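PDB 4P8B: TRAP-type transporter, periplasmic component from Cupriavidus necator, which binds (S)-2-acetolactate in its cleft and probably delivers it in the periplasm to a TRAP-type membrane transporter. Local coordinates for residues A[54-57]-A[58-62]; A[157-160]-A[161-164]; A[303-306]-A[307-310]. All blocks are in the same frame, centred on the assembly; numbering follows the deposited sequence. Where two conformers were deposited one is given.

Contact 1. Residues A[54-57]-A[58-62]; sequences DLVK and QRTNG
Gln-58 N donates to Asp-54 O at 3.0 Å, a regular bond of the last turn of helix 44-59. Arg-59 follows with its amide on Leu-55 O, and its side chain runs beside that of Leu-55, both pointing the same way. CD2 of Leu-55 comes within 3.7 Å of Arg-59 NH2, so the leucine branches lie over one face of the guanidinium, off toward its rim, while NH1 forms a salt bridge with Asp-270 on helix 258-279. At Thr-60 the chain leaves helical angles. Its OG1, set between the backbone N and the carbonyl carbon (chi1 63°), turns back to Val-56 O at 2.8 Å and is also bonded to Ile-64 N; Thr-60 N reaches the same Val-56 oxygen from the opposite face of the carbonyl plane, at 3.0 Å. Asn-61 takes positive phi (63°) and swings the chain round, its N bonding only weakly to Gln-58 O at 3.3 Å. Gly-62 N then closes on Lys-57 O at 2.8 Å. This pair of bonds with a left-handed C-prime residue is a Schellman motif, here ending the helix of the beta-alpha-beta unit formed by strand 33-36, helix 44-59 and strand 66-69.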
loop_
_atom_site.group_PDB
_atom_site.type_symbol
_atom_site.label_atom_id
_atom_site.label_comp_id
_atom_site.label_asym_id
_atom_site.label_seq_id
_atom_site.Cartn_x
_atom_site.Cartn_y
_atom_site.Cartn_z
ATOM N N ASP A 54 -8.989 9.059 -16.898
ATOM C CA ASP A 54 -9.187 9.061 -18.349
ATOM C C ASP A 54 -10.479 8.333 -18.697
ATOM O O ASP A 54 -11.252 8.793 -19.545
ATOM C CB ASP A 54 -8.013 8.417 -19.102
ATOM C CG ASP A 54 -6.716 9.205 -18.990
ATOM O OD1 ASP A 54 -6.748 10.363 -18.533
ATOM O OD2 ASP A 54 -5.658 8.663 -19.381
ATOM N N LEU A 55 -10.755 7.207 -18.048
ATOM C CA LEU A 55 -11.960 6.462 -18.388
ATOM C C LEU A 55 -13.209 7.229 -17.976
ATOM O O LEU A 55 -14.218 7.208 -18.684
ATOM C CB LEU A 55 -11.959 5.096 -17.711
ATOM C CG LEU A 55 -10.969 4.060 -18.240
ATOM C CD1 LEU A 55 -11.063 2.776 -17.411
ATOM C CD2 LEU A 55 -11.198 3.741 -19.715
ATOM N N VAL A 56 -13.167 7.897 -16.831
ATOM C CA VAL A 56 -14.318 8.667 -16.371
ATOM C C VAL A 56 -14.629 9.798 -17.329
ATOM O O VAL A 56 -15.793 10.016 -17.693
ATOM C CB VAL A 56 -14.096 9.242 -14.967
ATOM C CG1 VAL A 56 -15.143 10.304 -14.662
ATOM C CG2 VAL A 56 -14.109 8.118 -13.925
ATOM N N LYS A 57 -13.600 10.508 -17.758
ATOM C CA LYS A 57 -13.794 11.608 -18.686
ATOM C C LYS A 57 -14.409 11.074 -19.961
ATOM O O LYS A 57 -15.425 11.600 -20.429
ATOM C CB LYS A 57 -12.463 12.288 -18.970
ATOM C CG LYS A 57 -12.635 13.610 -19.705
ATOM C CD LYS A 57 -11.353 14.411 -19.660
ATOM C CE LYS A 57 -10.520 14.159 -20.897
ATOM N NZ LYS A 57 -10.965 15.051 -22.002
ATOM N N GLN A 58 -13.799 10.046 -20.531
ATOM C CA GLN A 58 -14.262 9.437 -21.770
ATOM C C GLN A 58 -15.721 9.010 -21.686
ATOM O O GLN A 58 -16.510 9.326 -22.572
ATOM C CB GLN A 58 -13.383 8.230 -22.107
ATOM C CG GLN A 58 -13.760 7.518 -23.400
ATOM C CD GLN A 58 -12.704 6.519 -23.851
ATOM O OE1 GLN A 58 -11.706 6.294 -23.162
ATOM N NE2 GLN A 58 -12.926 5.909 -25.013
ATOM N N ARG A 59 -16.088 8.323 -20.608
ATOM C CA ARG A 59 -17.397 7.672 -20.498
ATOM C C ARG A 59 -18.493 8.598 -19.977
ATOM O O ARG A 59 -19.685 8.241 -19.997
ATOM C CB ARG A 59 -17.268 6.431 -19.602
ATOM C CG ARG A 59 -16.357 5.364 -20.196
ATOM C CD ARG A 59 -16.147 4.205 -19.229
ATOM N NE ARG A 59 -15.222 3.202 -19.759
ATOM C CZ ARG A 59 -14.795 2.126 -19.089
ATOM N NH1 ARG A 59 -15.208 1.882 -17.849
ATOM N NH2 ARG A 59 -13.963 1.282 -19.673
ATOM N N THR A 60 -18.112 9.786 -19.523
ATOM C CA THR A 60 -19.095 10.814 -19.181
ATOM C C THR A 60 -19.179 11.904 -20.240
ATOM O O THR A 60 -19.710 12.980 -19.977
ATOM C CB THR A 60 -18.802 11.493 -17.836
ATOM O OG1 THR A 60 -17.538 12.183 -17.894
ATOM C CG2 THR A 60 -18.798 10.454 -16.722
ATOM N N ASN A 61 -18.622 11.632 -21.413
ATOM C CA ASN A 61 -18.683 12.594 -22.508
ATOM C C ASN A 61 -17.964 13.891 -22.151
ATOM O O ASN A 61 -18.246 14.943 -22.721
ATOM C CB ASN A 61 -20.148 12.893 -22.884
ATOM C CG ASN A 61 -20.858 11.695 -23.509
ATOM O OD1 ASN A 61 -20.258 10.930 -24.262
ATOM N ND2 ASN A 61 -22.168 11.556 -23.232
ATOM N N GLY A 62 -17.018 13.825 -21.214
ATOM C CA GLY A 62 -16.273 15.007 -20.825
ATOM C C GLY A 62 -16.881 15.748 -19.650
ATOM O O GLY A 62 -16.358 16.774 -19.224
#

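Contact 2. Residues A[157-160]-A[161-164]; sequences VSNS and KREI
Asn-159 OD1 is gripped by two successive backbone amides, those of Lys-161 and Arg-162. Lys-161 N lies 2.8 Å from OD1 and comes from above the carbonyl plane, 43° out of it and not on a lone pair. Arg-162 N approaches OD1 at 2.9 Å with a straighter N-H, 163°, and much nearer the plane. The bond from Lys-161 N makes this an Asx turn at the exit of strand 156-159. The other end of the amide works in the reverse sense: Asn-159 ND2 donates to Arg-162 O at 2.8 Å, with the acceptor almost in the plane of the amide and the donor in the carbonyl plane of Arg-162. Arg-162 thus meets one side chain through both its N-H and its C=O, which fixes the rotation of the amide about chi2. Chi1 of Asn-159 (78°) sets CG between the backbone N and the carbonyl carbon and directs the amide into the bend of the chain.

Beyond the amide the contact turns apolar. Ile-164 extends its CD1 to within 3.8 Å of Asn-159 ND2, and the same methyl meets Val-157 CG2 at 4.0 Å, the two aliphatic side chains reaching toward each other tip to tip. Val-157 also packs on Thr-235 and Trp-237, and Ile-164 on Leu-170. The guanidinium of Arg-162 leads off to the carbonyl of Asp-169, further along the loop.

Asn-159 itself is buried, and three hydrogen bonds engage both polar atoms of its amide. Because they all run to backbone groups, the side chain stands in for main-chain pairing where the chain leaves the strand and doubles back, bracing the turn from within while Val-157 and Ile-164 pack together beyond the amide.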
loop_
_atom_site.group_PDB
_atom_site.type_symbol
_atom_site.label_atom_id
_atom_site.label_comp_id
_atom_site.label_asym_id
_atom_site.label_seq_id
_atom_site.Cartn_x
_atom_site.Cartn_y
_atom_site.Cartn_z
ATOM N N VAL A 157 12.035 -5.369 2.395
ATOM C CA VAL A 157 12.947 -4.522 3.163
ATOM C C VAL A 157 14.301 -4.355 2.474
ATOM O O VAL A 157 14.905 -5.329 2.008
ATOM C CB VAL A 157 13.082 -5.045 4.625
ATOM C CG1 VAL A 157 13.677 -6.474 4.685
ATOM C CG2 VAL A 157 13.913 -4.101 5.475
ATOM N N SER A 158 14.747 -3.111 2.363
ATOM C CA SER A 158 16.042 -2.798 1.785
ATOM C C SER A 158 16.860 -2.001 2.770
ATOM O O SER A 158 16.339 -1.357 3.669
ATOM C CB SER A 158 15.907 -2.007 0.490
ATOM O OG SER A 158 15.444 -0.672 0.710
ATOM N N ASN A 159 18.170 -2.027 2.572
ATOM C CA ASN A 159 19.066 -1.181 3.341
ATOM C C ASN A 159 20.420 -1.052 2.648
ATOM O O ASN A 159 20.658 -1.726 1.635
ATOM C CB ASN A 159 19.228 -1.701 4.777
ATOM C CG ASN A 159 20.167 -2.876 4.888
ATOM O OD1 ASN A 159 21.306 -2.730 5.329
ATOM N ND2 ASN A 159 19.683 -4.065 4.538
ATOM N N SER A 160 21.264 -0.171 3.174
ATOM C CA SER A 160 22.562 0.104 2.566
ATOM C C SER A 160 23.730 -0.645 3.225
ATOM O O SER A 160 24.863 -0.589 2.721
ATOM C CB SER A 160 22.871 1.588 2.641
ATOM O OG SER A 160 23.099 1.953 3.987
ATOM N N LYS A 161 23.467 -1.327 4.341
ATOM C CA LYS A 161 24.549 -1.860 5.172
ATOM C C LYS A 161 24.855 -3.324 5.009
ATOM O O LYS A 161 26.028 -3.682 4.910
ATOM C CB LYS A 161 24.265 -1.592 6.651
ATOM C CG LYS A 161 24.374 -0.109 7.002
ATOM C CD LYS A 161 24.400 0.110 8.498
ATOM C CE LYS A 161 24.748 1.554 8.841
ATOM N NZ LYS A 161 24.690 1.788 10.311
ATOM N N ARG A 162 23.847 -4.180 5.062
ATOM C CA ARG A 162 24.117 -5.616 5.111
ATOM C C ARG A 162 22.917 -6.438 4.718
ATOM O O ARG A 162 21.775 -5.990 4.739
ATOM C CB ARG A 162 24.566 -6.029 6.525
ATOM C CG ARG A 162 23.529 -5.735 7.605
ATOM C CD ARG A 162 24.027 -6.173 8.985
ATOM N NE ARG A 162 23.137 -5.785 10.077
ATOM C CZ ARG A 162 23.112 -4.588 10.664
ATOM N NH1 ARG A 162 23.928 -3.613 10.267
ATOM N NH2 ARG A 162 22.257 -4.355 11.653
ATOM N N GLU A 163 23.186 -7.685 4.382
ATOM C CA GLU A 163 22.135 -8.636 4.071
ATOM C C GLU A 163 21.276 -8.949 5.294
ATOM O O GLU A 163 21.806 -9.123 6.392
ATOM C CB GLU A 163 22.786 -9.907 3.550
ATOM C CG GLU A 163 21.794 -10.975 3.207
ATOM C CD GLU A 163 22.436 -12.222 2.636
ATOM O OE1 GLU A 163 23.556 -12.590 3.069
ATOM O OE2 GLU A 163 21.835 -12.846 1.738
ATOM N N ILE A 164 19.963 -9.007 5.102
ATOM C CA ILE A 164 19.031 -9.401 6.155
ATOM C C ILE A 164 18.509 -10.817 5.896
ATOM O O ILE A 164 17.819 -11.087 4.901
ATOM C CB ILE A 164 17.845 -8.425 6.237
ATOM C CG1 ILE A 164 18.327 -7.021 6.571
ATOM C CG2 ILE A 164 16.813 -8.917 7.240
ATOM C CD1 ILE A 164 17.191 -5.994 6.661
#

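Contact 3. Residues A[303-306]-A[307-310]; sequences HLTP and AEHD
Glu-308 and Thr-305 exchange hydrogen bonds at the start of helix 306-315, with Leu-304 packed beside them and Pro-306 opening the helix. Glu-308 N donates to Thr-305 OG1 at 3.0 Å with a nearly straight N-H, 163°. In return Thr-305 N donates to Glu-308 OE1, also at 3.0 Å, meeting the carboxylate oxygen on its anti side and 26° out of the carboxylate plane. The reciprocal pair is a capping box with Thr-305 as the N-cap residue. Two torsions bring it about: chi1 of 64° places Thr-305 OG1 between the backbone N and the carbonyl carbon, where it accepts from Glu-308 N, and the side chain of Glu-308, with CG anti to its carbonyl carbon and extended beyond, runs back across the threonine side chain to place OE1 at the Thr-305 amide. On the way Glu-308 CG passes 3.3 Å from Thr-305 OG1, so the hydroxyl rests against the aliphatic part of the glutamate as well as accepting from the Glu-308 backbone N-H.

Pro-306 is the first helical residue and has no N-H to be satisfied. Its CB sits 3.2 Å from Ala-307 N, and its O takes Asp-310 N at 3.0 Å, while His-309 N bonds to Thr-305 O at 2.9 Å. Leu-304 lends the box an apolar flank: its CB lies 3.9 Å from Glu-308 CB, CD2 reaches toward OE1, and CD1 approaches the backbone of His-309 at CA.

The other carboxylate oxygen, Glu-308 OE2, forms a salt bridge with Arg-165, the residue just after Ile-164, while the His-309 ring meets Phe-115 edge-to-face. The capping box lies where the short loop after strand 300-302, at one edge of a four-stranded mixed sheet, leads into helix 306-315.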
loop_
_atom_site.group_PDB
_atom_site.type_symbol
_atom_site.label_atom_id
_atom_site.label_comp_id
_atom_site.label_asym_id
_atom_site.label_seq_id
_atom_site.Cartn_x
_atom_site.Cartn_y
_atom_site.Cartn_z
ATOM N N HIS A 303 16.621 -14.143 -0.843
ATOM C CA HIS A 303 15.385 -14.906 -0.681
ATOM C C HIS A 303 15.557 -15.831 0.518
ATOM O O HIS A 303 16.516 -16.593 0.598
ATOM C CB HIS A 303 15.102 -15.684 -1.974
ATOM C CG HIS A 303 15.049 -14.804 -3.191
ATOM N ND1 HIS A 303 13.920 -14.106 -3.553
ATOM C CD2 HIS A 303 15.998 -14.486 -4.108
ATOM C CE1 HIS A 303 14.168 -13.397 -4.641
ATOM N NE2 HIS A 303 15.418 -13.624 -5.007
ATOM N N LEU A 304 14.634 -15.736 1.473
ATOM C CA LEU A 304 14.706 -16.515 2.711
ATOM C C LEU A 304 14.341 -17.986 2.517
ATOM O O LEU A 304 13.485 -18.324 1.695
ATOM C CB LEU A 304 13.727 -15.943 3.761
ATOM C CG LEU A 304 13.932 -14.464 4.105
ATOM C CD1 LEU A 304 12.941 -14.042 5.165
ATOM C CD2 LEU A 304 15.339 -14.246 4.590
ATOM N N THR A 305 14.982 -18.848 3.287
ATOM C CA THR A 305 14.515 -20.221 3.376
ATOM C C THR A 305 13.175 -20.257 4.108
ATOM O O THR A 305 12.831 -19.329 4.839
ATOM C CB THR A 305 15.506 -21.085 4.133
ATOM O OG1 THR A 305 15.616 -20.635 5.487
ATOM C CG2 THR A 305 16.894 -21.044 3.483
ATOM N N PRO A 306 12.419 -21.345 3.936
ATOM C CA PRO A 306 11.198 -21.450 4.738
ATOM C C PRO A 306 11.482 -21.343 6.240
ATOM O O PRO A 306 10.719 -20.714 6.949
ATOM C CB PRO A 306 10.640 -22.825 4.349
ATOM C CG PRO A 306 11.134 -23.031 2.961
ATOM C CD PRO A 306 12.515 -22.417 2.928
ATOM N N ALA A 307 12.579 -21.897 6.725
ATOM C CA ALA A 307 12.901 -21.772 8.148
ATOM C C ALA A 307 13.188 -20.318 8.561
ATOM O O ALA A 307 12.736 -19.859 9.610
ATOM C CB ALA A 307 14.056 -22.679 8.510
ATOM N N GLU A 308 13.951 -19.598 7.745
ATOM C CA GLU A 308 14.235 -18.191 8.026
ATOM C C GLU A 308 12.935 -17.375 8.056
ATOM O O GLU A 308 12.754 -16.498 8.911
ATOM C CB GLU A 308 15.230 -17.621 7.004
ATOM C CG GLU A 308 16.650 -18.071 7.250
ATOM C CD GLU A 308 17.582 -17.759 6.097
ATOM O OE1 GLU A 308 17.099 -17.620 4.955
ATOM O OE2 GLU A 308 18.794 -17.713 6.346
ATOM N N HIS A 309 12.030 -17.679 7.140
ATOM C CA HIS A 309 10.734 -17.022 7.099
ATOM C C HIS A 309 9.959 -17.292 8.397
ATOM O O HIS A 309 9.397 -16.376 9.004
ATOM C CB HIS A 309 9.957 -17.524 5.884
ATOM C CG HIS A 309 8.726 -16.736 5.584
ATOM N ND1 HIS A 309 7.508 -17.025 6.156
ATOM C CD2 HIS A 309 8.517 -15.675 4.766
ATOM C CE1 HIS A 309 6.602 -16.178 5.708
ATOM N NE2 HIS A 309 7.187 -15.348 4.862
ATOM N N ASP A 310 9.953 -18.536 8.847
ATOM C CA ASP A 310 9.211 -18.852 10.057
ATOM C C ASP A 310 9.796 -18.165 11.292
ATOM O O ASP A 310 9.062 -17.840 12.225
ATOM C CB ASP A 310 9.129 -20.357 10.277
ATOM C CG ASP A 310 8.071 -20.724 11.284
ATOM O OD1 ASP A 310 6.876 -20.603 10.946
ATOM O OD2 ASP A 310 8.435 -21.108 12.413
#

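Along the chain the three contacts come in series, and all lie inside the solute-binding protein family 7 range. Contact 1, at the end of helix 44-59, stands apart: its centre is about 45 Å from that of contact 2 and about 47 Å from that of contact 3, across the chain's centre. Contacts 2 and 3 are neighbours, centres about 16 Å apart, touching where Ile-164 O packs on Leu-304 CD2. Their strands, 156-159 and 300-302, belong to the same four-stranded sheet, whereas contact 1 ends the helix that joins two strands of the five-stranded sheet. Only contact 2 comes near the binding site, the Val-157 side chain about 12 Å from the bound acetolactate; contacts 1 and 3 are structural packing away from it.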